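Local coordinates for protein oxidoreductase (Listeria innocua, PDB 3E18) that binds NAD and is probably an NAD-dependent oxidoreductase of the GFO/IDH/MocA family, its substrate and physiological role unknown, at residues A[146-151]-A[240-245]; A[150-155]-A[234-239]; A[191-196]-A[214-219]. All blocks are in the same frame, centred on the assembly; numbering follows the deposited sequence. Where two conformers were deposited one is given.

Interaction 1 (A[146-151]-A[240-245])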
ATOM      1  N   MET A 146     -12.848  10.794   6.936  1.00 30.30           N
ATOM      2  CA  MET A 146     -11.749  10.242   6.144  1.00 32.98           C
ATOM      3  C   MET A 146     -10.703   9.738   7.129  1.00 31.72           C
ATOM      4  O   MET A 146     -10.191  10.522   7.929  1.00 37.54           O
ATOM      5  CB  MET A 146     -11.155  11.317   5.222  1.00 33.34           C
ATOM      6  CG  MET A 146     -10.284  10.794   4.089  1.00 33.02           C
ATOM      7  SD  MET A 146      -9.706  12.098   2.990  1.00 21.40           S
ATOM      8  CE  MET A 146     -11.231  12.570   2.188  1.00 23.57           C
ATOM      9  N   PHE A 147     -10.408   8.438   7.092  1.00 29.82           N
ATOM     10  CA  PHE A 147      -9.492   7.835   8.076  1.00 28.29           C
ATOM     11  C   PHE A 147      -8.242   7.225   7.450  1.00 26.58           C
ATOM     12  O   PHE A 147      -7.327   6.819   8.152  1.00 20.29           O
ATOM     13  CB  PHE A 147     -10.218   6.821   8.996  1.00 29.70           C
ATOM     14  CG  PHE A 147     -10.789   5.599   8.275  1.00 28.43           C
ATOM     15  CD1 PHE A 147      -9.981   4.518   7.932  1.00 31.03           C
ATOM     16  CD2 PHE A 147     -12.149   5.525   7.980  1.00 30.36           C
ATOM     17  CE1 PHE A 147     -10.507   3.401   7.275  1.00 36.46           C
ATOM     18  CE2 PHE A 147     -12.684   4.413   7.342  1.00 24.60           C
ATOM     19  CZ  PHE A 147     -11.862   3.353   6.977  1.00 34.63           C
ATOM     20  N   HIS A 148      -8.185   7.168   6.122  1.00 21.56           N
ATOM     21  CA  HIS A 148      -7.043   6.573   5.479  1.00 20.30           C
ATOM     22  C   HIS A 148      -6.838   7.237   4.122  1.00 20.89           C
ATOM     23  O   HIS A 148      -7.781   7.338   3.359  1.00 23.95           O
ATOM     24  CB  HIS A 148      -7.221   5.054   5.318  1.00 23.32           C
ATOM     25  CG  HIS A 148      -6.082   4.399   4.597  1.00 27.95           C
ATOM     26  ND1 HIS A 148      -4.855   4.179   5.186  1.00 26.18           N
ATOM     27  CD2 HIS A 148      -5.969   3.962   3.319  1.00 26.69           C
ATOM     28  CE1 HIS A 148      -4.039   3.625   4.308  1.00 29.40           C
ATOM     29  NE2 HIS A 148      -4.690   3.481   3.167  1.00 29.44           N
ATOM     30  N   LEU A 149      -5.623   7.721   3.859  1.00 17.28           N
ATOM     31  CA  LEU A 149      -5.328   8.439   2.593  1.00 23.09           C
ATOM     32  C   LEU A 149      -4.135   7.858   1.888  1.00 22.94           C
ATOM     33  O   LEU A 149      -3.112   7.604   2.499  1.00 23.94           O
ATOM     34  CB  LEU A 149      -5.043   9.929   2.859  1.00 25.40           C
ATOM     35  CG  LEU A 149      -6.129  10.800   3.498  1.00 31.24           C
ATOM     36  CD1 LEU A 149      -6.132  10.709   5.038  1.00 29.34           C
ATOM     37  CD2 LEU A 149      -5.923  12.234   3.055  1.00 27.99           C
ATOM     38  N   GLU A 150      -4.213   7.688   0.571  1.00 24.51           N
ATOM     39  CA  GLU A 150      -3.053   7.191  -0.123  1.00 21.25           C
ATOM     40  C   GLU A 150      -2.756   8.191  -1.216  1.00 26.83           C
ATOM     41  O   GLU A 150      -3.621   8.490  -2.017  1.00 23.17           O
ATOM     42  CB  GLU A 150      -3.277   5.777  -0.690  1.00 27.48           C
ATOM     43  CG  GLU A 150      -3.533   4.735   0.386  1.00 24.88           C
ATOM     44  CD  GLU A 150      -3.819   3.341  -0.118  1.00 28.92           C
ATOM     45  OE1 GLU A 150      -3.637   3.039  -1.328  1.00 26.61           O
ATOM     46  OE2 GLU A 150      -4.232   2.529   0.734  1.00 27.13           O
ATOM     47  N   SER A 151      -1.542   8.736  -1.194  1.00 21.11           N
ATOM     48  CA  SER A 151      -1.131   9.812  -2.083  1.00 23.13           C
ATOM     49  C   SER A 151       0.099   9.338  -2.834  1.00 21.20           C
ATOM     50  O   SER A 151       1.119   9.016  -2.220  1.00 23.81           O
ATOM     51  CB  SER A 151      -0.849  11.057  -1.234  1.00 22.83           C
ATOM     52  OG  SER A 151      -0.335  12.134  -2.002  1.00 28.63           O
ATOM     53  N   TYR A 240      -6.195   7.938  -3.361  1.00 23.70           N
ATOM     54  CA  TYR A 240      -7.150   6.889  -3.068  1.00 21.88           C
ATOM     55  C   TYR A 240      -7.441   7.066  -1.593  1.00 21.11           C
ATOM     56  O   TYR A 240      -6.546   6.940  -0.762  1.00 20.93           O
ATOM     57  CB  TYR A 240      -6.578   5.497  -3.361  1.00 24.68           C
ATOM     58  CG  TYR A 240      -7.512   4.335  -3.006  1.00 28.13           C
ATOM     59  CD1 TYR A 240      -8.558   3.951  -3.862  1.00 29.35           C
ATOM     60  CD2 TYR A 240      -7.345   3.626  -1.816  1.00 25.61           C
ATOM     61  CE1 TYR A 240      -9.410   2.883  -3.534  1.00 27.89           C
ATOM     62  CE2 TYR A 240      -8.187   2.558  -1.481  1.00 28.67           C
ATOM     63  CZ  TYR A 240      -9.219   2.199  -2.336  1.00 24.03           C
ATOM     64  OH  TYR A 240     -10.036   1.140  -1.995  1.00 21.68           O
ATOM     65  N   VAL A 241      -8.679   7.409  -1.278  1.00 23.07           N
ATOM     66  CA  VAL A 241      -9.010   7.814   0.097  1.00 19.67           C
ATOM     67  C   VAL A 241     -10.208   7.049   0.630  1.00 23.88           C
ATOM     68  O   VAL A 241     -11.128   6.759  -0.101  1.00 26.18           O
ATOM     69  CB  VAL A 241      -9.227   9.364   0.212  1.00 26.00           C
ATOM     70  CG1 VAL A 241      -7.901  10.134  -0.029  1.00 25.80           C
ATOM     71  CG2 VAL A 241     -10.307   9.866  -0.765  1.00 26.09           C
ATOM     72  N   LYS A 242     -10.204   6.745   1.928  1.00 22.24           N
ATOM     73  CA  LYS A 242     -11.236   5.912   2.506  1.00 25.97           C
ATOM     74  C   LYS A 242     -11.814   6.609   3.710  1.00 27.10           C
ATOM     75  O   LYS A 242     -11.073   7.180   4.504  1.00 21.12           O
ATOM     76  CB  LYS A 242     -10.650   4.569   2.970  1.00 28.59           C
ATOM     77  CG  LYS A 242     -10.171   3.651   1.843  1.00 24.16           C
ATOM     78  CD  LYS A 242      -9.633   2.323   2.406  1.00 24.41           C
ATOM     79  CE  LYS A 242     -10.771   1.391   2.812  1.00 26.07           C
ATOM     80  NZ  LYS A 242     -10.247   0.324   3.716  1.00 38.02           N
ATOM     81  N   GLY A 243     -13.134   6.549   3.837  1.00 27.80           N
ATOM     82  CA  GLY A 243     -13.845   7.133   4.955  1.00 23.77           C
ATOM     83  C   GLY A 243     -14.921   6.203   5.451  1.00 31.79           C
ATOM     84  O   GLY A 243     -15.193   5.184   4.822  1.00 28.57           O
ATOM     85  N   THR A 244     -15.529   6.552   6.584  1.00 27.87           N
ATOM     86  CA  THR A 244     -16.615   5.766   7.181  1.00 30.89           C
ATOM     87  C   THR A 244     -17.866   5.638   6.283  1.00 30.97           C
ATOM     88  O   THR A 244     -18.683   4.741   6.470  1.00 28.69           O
ATOM     89  CB  THR A 244     -17.027   6.355   8.538  1.00 31.91           C
ATOM     90  OG1 THR A 244     -17.388   7.731   8.361  1.00 32.01           O
ATOM     91  CG2 THR A 244     -15.881   6.269   9.523  1.00 34.02           C
ATOM     92  N   GLU A 245     -17.996   6.528   5.298  1.00 30.64           N
ATOM     93  CA  GLU A 245     -19.159   6.559   4.422  1.00 27.19           C
ATOM     94  C   GLU A 245     -18.740   6.705   2.964  1.00 28.00           C
ATOM     95  O   GLU A 245     -19.292   7.520   2.241  1.00 27.92           O
ATOM     96  CB  GLU A 245     -20.081   7.728   4.799  1.00 23.44           C
ATOM     97  CG  GLU A 245     -20.597   7.723   6.265  1.00 31.98           C
ATOM     98  CD  GLU A 245     -21.608   6.605   6.566  1.00 51.91           C
ATOM     99  OE1 GLU A 245     -22.144   5.973   5.623  1.00 56.28           O
ATOM    100  OE2 GLU A 245     -21.879   6.364   7.769  1.00 62.72           O
TER

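Interaction 2 (A[150-155]-A[234-239]). With GOL (glycerol), chain J.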
ATOM      1  N   GLU A 150      -4.213   7.688   0.571  1.00 24.51           N
ATOM      2  CA  GLU A 150      -3.053   7.191  -0.123  1.00 21.25           C
ATOM      3  C   GLU A 150      -2.756   8.191  -1.216  1.00 26.83           C
ATOM      4  O   GLU A 150      -3.621   8.490  -2.017  1.00 23.17           O
ATOM      5  CB  GLU A 150      -3.277   5.777  -0.690  1.00 27.48           C
ATOM      6  CG  GLU A 150      -3.533   4.735   0.386  1.00 24.88           C
ATOM      7  CD  GLU A 150      -3.819   3.341  -0.118  1.00 28.92           C
ATOM      8  OE1 GLU A 150      -3.637   3.039  -1.328  1.00 26.61           O
ATOM      9  OE2 GLU A 150      -4.232   2.529   0.734  1.00 27.13           O
ATOM     10  N   SER A 151      -1.542   8.736  -1.194  1.00 21.11           N
ATOM     11  CA  SER A 151      -1.131   9.812  -2.083  1.00 23.13           C
ATOM     12  C   SER A 151       0.099   9.338  -2.834  1.00 21.20           C
ATOM     13  O   SER A 151       1.119   9.016  -2.220  1.00 23.81           O
ATOM     14  CB  SER A 151      -0.849  11.057  -1.234  1.00 22.83           C
ATOM     15  OG  SER A 151      -0.335  12.134  -2.002  1.00 28.63           O
ATOM     16  N   ARG A 152       0.021   9.275  -4.166  1.00 23.30           N
ATOM     17  CA  ARG A 152       1.068   8.639  -4.956  1.00 24.27           C
ATOM     18  C   ARG A 152       1.445   9.512  -6.136  1.00 26.42           C
ATOM     19  O   ARG A 152       0.585  10.005  -6.835  1.00 24.11           O
ATOM     20  CB  ARG A 152       0.586   7.289  -5.531  1.00 22.58           C
ATOM     21  CG  ARG A 152       0.398   6.158  -4.522  1.00 25.92           C
ATOM     22  CD  ARG A 152      -0.091   4.874  -5.209  1.00 20.02           C
ATOM     23  NE  ARG A 152      -0.201   3.749  -4.262  1.00 31.03           N
ATOM     24  CZ  ARG A 152      -1.291   3.434  -3.564  1.00 28.51           C
ATOM     25  NH1 ARG A 152      -1.273   2.398  -2.732  1.00 30.95           N
ATOM     26  NH2 ARG A 152      -2.399   4.153  -3.674  1.00 27.90           N
ATOM     27  N   VAL A 153       2.736   9.699  -6.353  1.00 23.82           N
ATOM     28  CA  VAL A 153       3.193  10.284  -7.610  1.00 27.71           C
ATOM     29  C   VAL A 153       4.082   9.268  -8.304  1.00 24.08           C
ATOM     30  O   VAL A 153       5.204   9.009  -7.869  1.00 28.55           O
ATOM     31  CB  VAL A 153       3.911  11.652  -7.400  1.00 28.07           C
ATOM     32  CG1 VAL A 153       4.453  12.175  -8.730  1.00 26.35           C
ATOM     33  CG2 VAL A 153       2.948  12.678  -6.797  1.00 27.31           C
ATOM     34  N   HIS A 154       3.583   8.701  -9.396  1.00 28.61           N
ATOM     35  CA  HIS A 154       4.288   7.664 -10.132  1.00 27.09           C
ATOM     36  C   HIS A 154       4.654   8.169 -11.518  1.00 30.37           C
ATOM     37  O   HIS A 154       3.926   8.962 -12.111  1.00 31.34           O
ATOM     38  CB  HIS A 154       3.380   6.442 -10.306  1.00 25.54           C
ATOM     39  CG  HIS A 154       3.257   5.580  -9.082  1.00 30.30           C
ATOM     40  ND1 HIS A 154       2.504   4.426  -9.070  1.00 25.91           N
ATOM     41  CD2 HIS A 154       3.811   5.680  -7.849  1.00 26.10           C
ATOM     42  CE1 HIS A 154       2.577   3.865  -7.876  1.00 28.74           C
ATOM     43  NE2 HIS A 154       3.366   4.602  -7.117  1.00 31.42           N
ATOM     44  N   GLY A 155       5.763   7.677 -12.046  1.00 31.77           N
ATOM     45  CA  GLY A 155       6.162   8.002 -13.420  1.00 26.82           C
ATOM     46  C   GLY A 155       7.301   7.104 -13.819  1.00 31.68           C
ATOM     47  O   GLY A 155       7.767   6.323 -13.007  1.00 30.79           O
ATOM     48  N   ILE A 234       3.539   1.911 -15.409  1.00 29.28           N
ATOM     49  CA  ILE A 234       2.111   2.013 -15.228  1.00 28.51           C
ATOM     50  C   ILE A 234       1.919   2.734 -13.897  1.00 30.37           C
ATOM     51  O   ILE A 234       2.592   2.406 -12.924  1.00 25.33           O
ATOM     52  CB  ILE A 234       1.447   0.600 -15.208  1.00 33.39           C
ATOM     53  CG1 ILE A 234       1.609  -0.079 -16.576  1.00 31.01           C
ATOM     54  CG2 ILE A 234      -0.030   0.686 -14.817  1.00 27.72           C
ATOM     55  CD1 ILE A 234       1.220  -1.570 -16.603  1.00 26.49           C
ATOM     56  N   LYS A 235       1.047   3.744 -13.885  1.00 29.09           N
ATOM     57  CA  LYS A 235       0.835   4.567 -12.705  0.50 31.73           C
ATOM     58  C   LYS A 235      -0.384   4.086 -11.928  1.00 31.37           C
ATOM     59  O   LYS A 235      -1.400   3.731 -12.516  1.00 31.98           O
ATOM     60  CB  LYS A 235       0.650   6.036 -13.107  0.50 34.08           C
ATOM     61  CG  LYS A 235       1.790   6.636 -13.932  0.50 33.57           C
ATOM     62  CD  LYS A 235       1.482   8.084 -14.325  0.50 32.89           C
ATOM     63  CE  LYS A 235       2.598   8.710 -15.154  0.50 37.61           C
ATOM     64  NZ  LYS A 235       2.608   8.263 -16.581  0.50 36.24           N
ATOM     65  N   LEU A 236      -0.272   4.067 -10.602  1.00 31.97           N
ATOM     66  CA  LEU A 236      -1.420   3.871  -9.734  1.00 26.85           C
ATOM     67  C   LEU A 236      -2.080   5.248  -9.543  1.00 27.85           C
ATOM     68  O   LEU A 236      -1.471   6.246  -9.906  1.00 27.43           O
ATOM     69  CB  LEU A 236      -0.984   3.266  -8.385  1.00 24.99           C
ATOM     70  CG  LEU A 236      -0.546   1.791  -8.393  1.00 27.06           C
ATOM     71  CD1 LEU A 236      -0.199   1.326  -6.980  1.00 22.24           C
ATOM     72  CD2 LEU A 236      -1.623   0.886  -8.982  1.00 29.75           C
ATOM     73  N   PRO A 237      -3.329   5.320  -9.010  1.00 28.10           N
ATOM     74  CA  PRO A 237      -3.957   6.650  -8.864  1.00 27.48           C
ATOM     75  C   PRO A 237      -3.191   7.670  -8.022  1.00 29.50           C
ATOM     76  O   PRO A 237      -2.489   7.301  -7.063  1.00 29.34           O
ATOM     77  CB  PRO A 237      -5.303   6.343  -8.168  1.00 29.05           C
ATOM     78  CG  PRO A 237      -5.198   4.970  -7.685  1.00 32.88           C
ATOM     79  CD  PRO A 237      -4.266   4.255  -8.607  1.00 31.14           C
ATOM     80  N   ARG A 238      -3.373   8.944  -8.370  1.00 23.19           N
ATOM     81  CA  ARG A 238      -2.819  10.054  -7.606  1.00 22.87           C
ATOM     82  C   ARG A 238      -3.352  10.027  -6.167  1.00 24.46           C
ATOM     83  O   ARG A 238      -2.576  10.169  -5.228  1.00 24.24           O
ATOM     84  CB  ARG A 238      -3.127  11.380  -8.318  1.00 24.46           C
ATOM     85  CG  ARG A 238      -2.696  12.647  -7.592  1.00 26.19           C
ATOM     86  CD  ARG A 238      -1.192  12.841  -7.492  1.00 26.22           C
ATOM     87  NE  ARG A 238      -0.892  13.951  -6.595  1.00 24.25           N
ATOM     88  CZ  ARG A 238      -0.782  13.863  -5.271  1.00 25.11           C
ATOM     89  NH1 ARG A 238      -0.894  12.700  -4.639  1.00 26.93           N
ATOM     90  NH2 ARG A 238      -0.524  14.953  -4.578  1.00 23.56           N
ATOM     91  N   TRP A 239      -4.657   9.817  -6.001  1.00 23.30           N
ATOM     92  CA  TRP A 239      -5.282   9.791  -4.650  1.00 22.85           C
ATOM     93  C   TRP A 239      -6.204   8.586  -4.522  1.00 26.00           C
ATOM     94  O   TRP A 239      -6.903   8.237  -5.468  1.00 25.35           O
ATOM     95  CB  TRP A 239      -6.095  11.062  -4.428  1.00 19.47           C
ATOM     96  CG  TRP A 239      -5.253  12.315  -4.208  1.00 22.00           C
ATOM     97  CD1 TRP A 239      -4.938  13.273  -5.133  1.00 25.01           C
ATOM     98  CD2 TRP A 239      -4.653  12.725  -2.985  1.00 22.16           C
ATOM     99  NE1 TRP A 239      -4.165  14.261  -4.559  1.00 22.96           N
ATOM    100  CE2 TRP A 239      -3.983  13.948  -3.235  1.00 27.26           C
ATOM    101  CE3 TRP A 239      -4.627  12.185  -1.688  1.00 23.44           C
ATOM    102  CZ2 TRP A 239      -3.284  14.635  -2.239  1.00 26.91           C
ATOM    103  CZ3 TRP A 239      -3.927  12.857  -0.703  1.00 21.76           C
ATOM    104  CH2 TRP A 239      -3.262  14.069  -0.977  1.00 23.42           C
TER
HETATM  105  C1  GOL J 365      -0.600  11.163 -11.127  1.00 50.98           C
HETATM  106  O1  GOL J 365      -0.393  11.094 -12.522  1.00 54.41           O
HETATM  107  C2  GOL J 365       0.553  10.479 -10.389  1.00 50.48           C
HETATM  108  O2  GOL J 365       1.788  10.836 -10.967  1.00 47.14           O
HETATM  109  C3  GOL J 365       0.407   8.965 -10.459  1.00 50.32           C
HETATM  110  O3  GOL J 365       0.382   8.380  -9.173  1.00 35.99           O
HETATM  111  O   HOH W   1      -3.123   6.914  -4.351  1.00 21.03           O

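Interaction 3 (A[191-196]-A[214-219])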
ATOM      1  N   SER A 191      -3.283  16.530  13.562  1.00 37.51           N
ATOM      2  CA  SER A 191      -2.880  15.500  14.510  1.00 35.58           C
ATOM      3  C   SER A 191      -1.380  15.260  14.383  1.00 35.57           C
ATOM      4  O   SER A 191      -0.799  15.407  13.304  1.00 34.86           O
ATOM      5  CB  SER A 191      -3.641  14.195  14.246  1.00 35.20           C
ATOM      6  OG  SER A 191      -3.472  13.288  15.320  1.00 30.43           O
ATOM      7  N   ASN A 192      -0.762  14.899  15.501  1.00 35.25           N
ATOM      8  CA  ASN A 192       0.659  14.591  15.537  1.00 37.73           C
ATOM      9  C   ASN A 192       0.915  13.213  14.957  1.00 32.75           C
ATOM     10  O   ASN A 192       0.095  12.315  15.121  1.00 29.47           O
ATOM     11  CB  ASN A 192       1.166  14.613  16.981  1.00 40.03           C
ATOM     12  CG  ASN A 192       1.292  16.022  17.546  1.00 48.14           C
ATOM     13  OD1 ASN A 192       1.367  17.006  16.806  1.00 51.12           O
ATOM     14  ND2 ASN A 192       1.340  16.115  18.874  1.00 48.43           N
ATOM     15  N   VAL A 193       2.051  13.054  14.280  1.00 35.99           N
ATOM     16  CA  VAL A 193       2.485  11.745  13.793  1.00 33.62           C
ATOM     17  C   VAL A 193       2.868  10.867  14.985  1.00 33.43           C
ATOM     18  O   VAL A 193       3.630  11.294  15.847  1.00 38.76           O
ATOM     19  CB  VAL A 193       3.665  11.869  12.803  1.00 32.12           C
ATOM     20  CG1 VAL A 193       4.225  10.501  12.430  1.00 29.32           C
ATOM     21  CG2 VAL A 193       3.223  12.604  11.557  1.00 26.60           C
ATOM     22  N   LYS A 194       2.299   9.662  15.029  1.00 30.96           N
ATOM     23  CA  LYS A 194       2.594   8.660  16.040  1.00 32.02           C
ATOM     24  C   LYS A 194       3.711   7.722  15.578  1.00 32.86           C
ATOM     25  O   LYS A 194       4.628   7.428  16.343  1.00 30.57           O
ATOM     26  CB  LYS A 194       1.336   7.853  16.365  1.00 35.82           C
ATOM     27  CG  LYS A 194       1.442   7.030  17.644  1.00 44.53           C
ATOM     28  CD  LYS A 194       0.658   5.727  17.555  1.00 52.49           C
ATOM     29  CE  LYS A 194      -0.745   5.859  18.110  1.00 62.84           C
ATOM     30  NZ  LYS A 194      -0.745   5.943  19.600  1.00 65.22           N
ATOM     31  N   SER A 195       3.643   7.252  14.330  1.00 30.71           N
ATOM     32  CA  SER A 195       4.652   6.314  13.842  1.00 26.40           C
ATOM     33  C   SER A 195       4.862   6.393  12.338  1.00 29.19           C
ATOM     34  O   SER A 195       3.985   6.850  11.607  1.00 22.16           O
ATOM     35  CB  SER A 195       4.276   4.883  14.242  1.00 32.02           C
ATOM     36  OG  SER A 195       3.104   4.438  13.566  1.00 34.81           O
ATOM     37  N   VAL A 196       6.034   5.942  11.891  1.00 24.34           N
ATOM     38  CA  VAL A 196       6.424   5.959  10.466  1.00 22.35           C
ATOM     39  C   VAL A 196       7.240   4.710  10.168  1.00 27.96           C
ATOM     40  O   VAL A 196       8.197   4.414  10.891  1.00 24.95           O
ATOM     41  CB  VAL A 196       7.381   7.149  10.144  1.00 24.48           C
ATOM     42  CG1 VAL A 196       7.556   7.321   8.639  1.00 32.11           C
ATOM     43  CG2 VAL A 196       6.920   8.425  10.775  1.00 35.32           C
ATOM     44  N   THR A 214       6.031   5.196   2.367  1.00 25.36           N
ATOM     45  CA  THR A 214       5.985   5.310   3.809  1.00 22.78           C
ATOM     46  C   THR A 214       4.568   5.072   4.324  1.00 25.44           C
ATOM     47  O   THR A 214       3.607   5.419   3.659  1.00 24.90           O
ATOM     48  CB  THR A 214       6.577   6.672   4.278  1.00 27.62           C
ATOM     49  OG1 THR A 214       6.423   6.807   5.695  1.00 27.77           O
ATOM     50  CG2 THR A 214       5.910   7.846   3.580  1.00 26.27           C
ATOM     51  N   PHE A 215       4.430   4.475   5.511  1.00 23.21           N
ATOM     52  CA  PHE A 215       3.118   4.285   6.083  1.00 23.39           C
ATOM     53  C   PHE A 215       3.150   5.038   7.393  1.00 29.64           C
ATOM     54  O   PHE A 215       3.984   4.758   8.264  1.00 20.90           O
ATOM     55  CB  PHE A 215       2.808   2.792   6.314  1.00 32.64           C
ATOM     56  CG  PHE A 215       1.332   2.494   6.576  1.00 33.99           C
ATOM     57  CD1 PHE A 215       0.483   2.169   5.528  1.00 32.00           C
ATOM     58  CD2 PHE A 215       0.805   2.529   7.874  1.00 33.98           C
ATOM     59  CE1 PHE A 215      -0.877   1.890   5.751  1.00 34.71           C
ATOM     60  CE2 PHE A 215      -0.538   2.256   8.104  1.00 40.01           C
ATOM     61  CZ  PHE A 215      -1.386   1.927   7.035  1.00 35.35           C
ATOM     62  N   ILE A 216       2.261   6.018   7.500  1.00 27.13           N
ATOM     63  CA  ILE A 216       2.241   6.944   8.613  1.00 25.31           C
ATOM     64  C   ILE A 216       0.982   6.726   9.432  1.00 27.72           C
ATOM     65  O   ILE A 216      -0.098   6.564   8.876  1.00 27.83           O
ATOM     66  CB  ILE A 216       2.308   8.408   8.091  1.00 21.58           C
ATOM     67  CG1 ILE A 216       3.641   8.643   7.369  1.00 27.49           C
ATOM     68  CG2 ILE A 216       2.155   9.428   9.211  1.00 26.65           C
ATOM     69  CD1 ILE A 216       3.582   9.776   6.378  1.00 26.40           C
ATOM     70  N   THR A 217       1.115   6.716  10.753  1.00 26.41           N
ATOM     71  CA  THR A 217      -0.052   6.676  11.616  1.00 25.18           C
ATOM     72  C   THR A 217      -0.049   7.932  12.500  1.00 29.33           C
ATOM     73  O   THR A 217       1.007   8.332  13.006  1.00 25.94           O
ATOM     74  CB  THR A 217      -0.057   5.408  12.507  1.00 32.10           C
ATOM     75  OG1 THR A 217       0.189   4.253  11.698  1.00 32.68           O
ATOM     76  CG2 THR A 217      -1.392   5.236  13.192  1.00 26.08           C
ATOM     77  N   PHE A 218      -1.223   8.547  12.676  1.00 26.11           N
ATOM     78  CA  PHE A 218      -1.378   9.758  13.492  1.00 22.60           C
ATOM     79  C   PHE A 218      -1.924   9.378  14.846  1.00 24.99           C
ATOM     80  O   PHE A 218      -2.456   8.301  14.985  1.00 25.68           O
ATOM     81  CB  PHE A 218      -2.318  10.746  12.807  1.00 20.91           C
ATOM     82  CG  PHE A 218      -1.732  11.331  11.551  1.00 19.35           C
ATOM     83  CD1 PHE A 218      -0.947  12.476  11.620  1.00 22.48           C
ATOM     84  CD2 PHE A 218      -1.920  10.716  10.332  1.00 26.18           C
ATOM     85  CE1 PHE A 218      -0.365  13.022  10.494  1.00 26.89           C
ATOM     86  CE2 PHE A 218      -1.347  11.251   9.180  1.00 19.19           C
ATOM     87  CZ  PHE A 218      -0.561  12.414   9.264  1.00 22.42           C
ATOM     88  N   GLU A 219      -1.814  10.279  15.820  1.00 29.24           N
ATOM     89  CA  GLU A 219      -2.317  10.023  17.183  1.00 30.96           C
ATOM     90  C   GLU A 219      -3.833   9.803  17.228  1.00 32.75           C
ATOM     91  O   GLU A 219      -4.338   9.104  18.113  1.00 38.94           O
ATOM     92  CB  GLU A 219      -1.914  11.168  18.131  1.00 35.26           C
ATOM     93  CG  GLU A 219      -0.407  11.408  18.284  1.00 50.33           C
ATOM     94  CD  GLU A 219       0.301  10.428  19.229  1.00 64.72           C
ATOM     95  OE1 GLU A 219      -0.371   9.627  19.922  1.00 72.44           O
ATOM     96  OE2 GLU A 219       1.550  10.470  19.286  1.00 65.19           O
TER
HETATM   97  O   HOH W   2       3.366   3.999  10.655  1.00 29.82           O

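Interaction 1 (A[146-151]-A[240-245])
The Phe147 ring has the carbonyl oxygen of Lys242 over one face, 4.0 Å above the plane and displaced toward the rim, and the backbone N of Thr244 at its edge; CG set between the backbone N and the carbonyl carbon (chi1 64°) brings the ring there. The Lys242 chain crosses the His148 ring at a slant, CD nearest CD2, while in the ring plane His148 NE2 donates to the anti lone pair of Glu150 OE2 at 2.7 Å. ND1 is hydrogen-bonded to Thr223 OG1 on the neighbouring strand. Tyr240 runs alongside Glu150, its ring turned 49° from the carboxylate. The backbones are antiparallel neighbours in the open sheet of the GFO/IDH/MocA C-terminal domain, interrupted by a classic beta bulge: Lys242 O accepts from Phe147 N at 3.0 Å and, weakly, from His148 N. Beyond the bulge Lys242 N reaches His148 O at 2.9 Å, and Glu150 and Tyr240 exchange two backbone bonds. Met146 SD sits 3.9 Å from Val241 CB, and Leu149 CG 4.0 Å from Val241 CG1, on the face that meets helix 129-140. On the face of His148 and Glu150, Tyr240 OH and Lys242 NZ bond to Ile234 and Thr231 of the second subunit.

Interaction 2 (A[150-155]-A[234-239])
With CG anti to the backbone N (chi1 176°) and a bend at chi2 (68°), the Arg238 chain turns back to Ser151. There NH1 donates to Ser151 OG at 2.8 Å, in the guanidinium plane. Val153 CG2 covers one face of this guanidinium and Trp239 NE1 the other; Asp130 forms a salt bridge with Arg238 NE and a hydrogen bond with Trp239 NE1. Ser151 CB sits over the six-membered ring of Trp239, a CH-pi contact of 4.0 Å to the centroid. The loop before strand 239-243 here runs along strand 146-154 of the C-terminal domain sheet, and Arg152 N donates to Arg238 O at 2.9 Å. Leu236 N gives His154 ND1 a nearly straight bond of 3.2 Å, tilted from the ring plane. A glycerol, probably from the crystallisation liquor, lies between the two segments. The extended Arg152 passes Leu236 and forms a salt bridge, NH1 and NH2 both to Glu150 OE1, while OE2 is held by His148; one water joins NH2, Glu150 O and Pro237 O. An accepting ND1 is consistent with His154 carrying its proton on NE2, which is bonded to Glu227, and Glu150 probably offsets part of the Arg152 charge, which lies close to Arg152 of the second subunit.

Interaction 3 (A[191-196]-A[214-219])
Asn192 and Glu219 meet where the beta hairpin of strands 193-201 and 211-218 opens, within the large sheet of the C-terminal domain; the strands run antiparallel with a classic bulge at Lys194 and Ser195. Thr217 O accepts from both bulge amides, Lys194 N at 2.7 Å and Ser195 N at 3.1 Å, and Thr217 N returns a bond to Ser195 O. At the open end Glu219 N donates to Asn192 O at 2.9 Å. Among apolar contacts, Val193 spreads its two methyls, CG1 to Ile216 CG2 and CG2 to Phe218 CE1 at 3.8 Å; Ile216 and Phe218 in turn pack on helix 173-188. Val196 CG1 lies 4.3 Å from Ile216 CG1, with helix 325-344 packed on Val196. Charged contact is slight: the bent Lys194 chain crosses Glu219 at about a right angle, NZ to OE1 a long salt bridge of 3.7 Å near the solvent. Of the polar contacts, Ser191 O lies at the edge of the Phe218 ring. On the face of Ser195 and Thr217, the Ser195 hydroxyl, set between N and carbonyl carbon (chi1 67°), bonds Asn345 of the second subunit and a water, and that water donates to Phe215 O at 2.6 Å.

Interactions 1 and 2 are successive lengths of one antiparallel pairing along strand 146-154: they share Glu150 and Ser151, and Leu149 touches Trp239 where they join. Both are buried, yet interaction 1 is held mainly by strand pairing, whereas in interaction 2 the partner becomes a loop and arginine, histidine and water supply much of the bonding. Interaction 3 lies in the same sheet beyond strand 223-229, nested in sequence inside the loops closed by the other two. It is only partly buried, its solvent end carrying a loose ion pair. His148 packs on Phe215 between interactions 1 and 3, and all three touch the second subunit.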